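PDB 3CYM: uncharacterized protein BAD_0989 from Bifidobacterium adolescentis ATCC 15703, which is of unknown function but probably acts as a ribonuclease D-like 3'-5' exonuclease on nucleic acids. Local coordinates for residues 371-376 against 386-391. Sequence-based numbering, arbitrary orientation. Where two conformers were deposited one is given.
Sequences KAVSQI and IVIKPQ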
loop_
_atom_site.group_PDB
_atom_site.type_symbol
_atom_site.label_atom_id
_atom_site.label_comp_id
_atom_site.label_asym_id
_atom_site.label_seq_id
_atom_site.Cartn_x
_atom_site.Cartn_y
_atom_site.Cartn_z
ATOM N N LYS A 371 12.199 11.725 -23.713
ATOM C CA LYS A 371 12.461 13.163 -23.736
ATOM C C LYS A 371 11.231 13.960 -24.170
ATOM O O LYS A 371 11.076 15.109 -23.764
ATOM C CB LYS A 371 13.724 13.545 -24.537
ATOM C CG LYS A 371 13.702 13.268 -26.026
ATOM C CD LYS A 371 14.776 14.074 -26.752
ATOM C CE LYS A 371 15.118 13.492 -28.133
ATOM N NZ LYS A 371 15.977 12.271 -28.062
ATOM N N ALA A 372 10.352 13.332 -24.951
ATOM C CA ALA A 372 9.112 13.949 -25.399
ATOM C C ALA A 372 8.133 14.064 -24.227
ATOM O O ALA A 372 7.490 15.101 -24.038
ATOM C CB ALA A 372 8.512 13.152 -26.546
ATOM N N VAL A 373 8.061 13.006 -23.424
ATOM C CA VAL A 373 7.216 12.988 -22.236
ATOM C C VAL A 373 7.767 13.943 -21.156
ATOM O O VAL A 373 6.991 14.646 -20.506
ATOM C CB VAL A 373 6.987 11.540 -21.738
ATOM C CG1 VAL A 373 6.222 11.508 -20.435
ATOM C CG2 VAL A 373 6.219 10.749 -22.794
ATOM N N SER A 374 9.095 14.003 -21.014
ATOM C CA SER A 374 9.751 14.961 -20.100
ATOM C C SER A 374 9.495 16.416 -20.482
ATOM O O SER A 374 9.301 17.270 -19.614
ATOM C CB SER A 374 11.263 14.721 -20.018
ATOM O OG SER A 374 11.550 13.466 -19.429
ATOM N N GLN A 375 9.493 16.693 -21.782
ATOM C CA GLN A 375 9.206 18.033 -22.267
ATOM C C GLN A 375 7.781 18.464 -21.888
ATOM O O GLN A 375 7.569 19.604 -21.467
ATOM C CB GLN A 375 9.447 18.128 -23.774
ATOM C CG GLN A 375 9.461 19.557 -24.312
ATOM C CD GLN A 375 10.442 20.450 -23.573
ATOM O OE1 GLN A 375 11.651 20.251 -23.651
ATOM N NE2 GLN A 375 9.922 21.442 -22.850
ATOM N N ILE A 376 6.826 17.539 -21.999
ATOM C CA ILE A 376 5.424 17.803 -21.637
ATOM C C ILE A 376 5.278 18.017 -20.123
ATOM O O ILE A 376 4.540 18.899 -19.678
ATOM C CB ILE A 376 4.482 16.674 -22.147
ATOM C CG1 ILE A 376 4.485 16.635 -23.688
ATOM C CG2 ILE A 376 3.069 16.873 -21.613
ATOM C CD1 ILE A 376 3.744 15.468 -24.330
ATOM N N ILE A 386 3.866 11.108 -13.287
ATOM C CA ILE A 386 2.426 11.385 -13.127
ATOM C C ILE A 386 1.743 11.649 -14.487
ATOM O O ILE A 386 0.606 11.213 -14.710
ATOM C CB ILE A 386 2.200 12.541 -12.091
ATOM C CG1 ILE A 386 2.564 12.064 -10.681
ATOM C CG2 ILE A 386 0.763 13.086 -12.093
ATOM C CD1 ILE A 386 1.630 10.970 -10.088
ATOM N N VAL A 387 2.455 12.338 -15.388
ATOM C CA VAL A 387 2.008 12.595 -16.773
ATOM C C VAL A 387 1.532 11.307 -17.465
ATOM O O VAL A 387 0.461 11.277 -18.076
ATOM C CB VAL A 387 3.135 13.281 -17.613
ATOM C CG1 VAL A 387 2.741 13.402 -19.065
ATOM C CG2 VAL A 387 3.446 14.657 -17.070
ATOM N N ILE A 388 2.341 10.253 -17.346
ATOM C CA ILE A 388 1.982 8.893 -17.745
ATOM C C ILE A 388 2.928 7.933 -17.028
ATOM O O ILE A 388 4.081 8.294 -16.762
ATOM C CB ILE A 388 2.011 8.692 -19.296
ATOM C CG1 ILE A 388 1.445 7.315 -19.686
ATOM C CG2 ILE A 388 3.407 8.970 -19.874
ATOM C CD1 ILE A 388 0.876 7.256 -21.063
ATOM N N LYS A 389 2.431 6.738 -16.692
ATOM C CA LYS A 389 3.235 5.705 -16.031
ATOM C C LYS A 389 4.398 5.264 -16.906
ATOM O O LYS A 389 4.182 4.781 -18.017
ATOM C CB LYS A 389 2.389 4.492 -15.643
ATOM C CG LYS A 389 3.128 3.507 -14.742
ATOM C CD LYS A 389 2.234 2.368 -14.299
ATOM C CE LYS A 389 3.032 1.281 -13.609
ATOM N NZ LYS A 389 2.209 0.038 -13.480
ATOM N N PRO A 390 5.636 5.434 -16.395
ATOM C CA PRO A 390 6.870 5.121 -17.100
ATOM C C PRO A 390 6.882 3.753 -17.772
ATOM O O PRO A 390 7.412 3.635 -18.875
ATOM C CB PRO A 390 7.910 5.198 -15.992
ATOM C CG PRO A 390 7.393 6.294 -15.131
ATOM C CD PRO A 390 5.926 5.991 -15.059
ATOM N N GLN A 391 6.279 2.752 -17.129
ATOM C CA GLN A 391 6.208 1.388 -17.680
ATOM C C GLN A 391 5.402 1.281 -18.987
ATOM O O GLN A 391 5.709 0.438 -19.845
ATOM C CB GLN A 391 5.685 0.395 -16.627
ATOM C CG GLN A 391 5.855 -1.094 -16.974
ATOM C CD GLN A 391 7.318 -1.526 -17.145
ATOM O OE1 GLN A 391 8.212 -1.020 -16.473
ATOM N NE2 GLN A 391 7.551 -2.472 -18.038
#
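Val-373 reaches across to 386-391 with one methyl, CG1, which meets two residues there: its CG1 lies 3.8 Å from Ile-388 CG2 and 4.2 Å from Val-387 CG1. The rotamer explains this choice of branch. With chi1 at 175°, CG1 stands opposite the backbone N, on the side facing 386-391, while CG2 lies beside that N. Val-387 has the same rotamer, and it too offers CG1. The two valines run past each other in opposite directions, and their CG1 methyls are the atoms that meet. Val-387 CG1 has a second neighbour a turn further along helix 360-380, Ile-376 CG2, at 4.3 Å; the longer arm of Ile-376 stays beyond contact distance, its CD1 being 5.7 Å from Val-387 CG1. All of this belongs to the C-terminal helical domain, assigned to the HRDC-like superfamily, where helix 360-380 turns back through the short helix 384-387 and the chain then enters helix 390-397. Helix 418-433 packs alongside the contact: Val-428 touches Val-373, and Val-424 touches both Ile-376 and Val-387. At Ile-388 the chain leaves helical geometry for an extended conformation, yet its CB still faces helix 360-380. Here the short branch makes the touch. CG1 lies anti to the backbone N, chi1 -172°, leaving CG2 between N and the carbonyl carbon, from where it meets Val-373, whose side chain crosses that of Ile-388 at roughly a right angle. Val-373, Val-387 and Ile-388 are all buried, and everything that meets across the interface is aliphatic carbon. Just upstream, the carbonyl O of Ile-386 is hydrogen-bonded to a glycerol, probably from the crystallisation liquor.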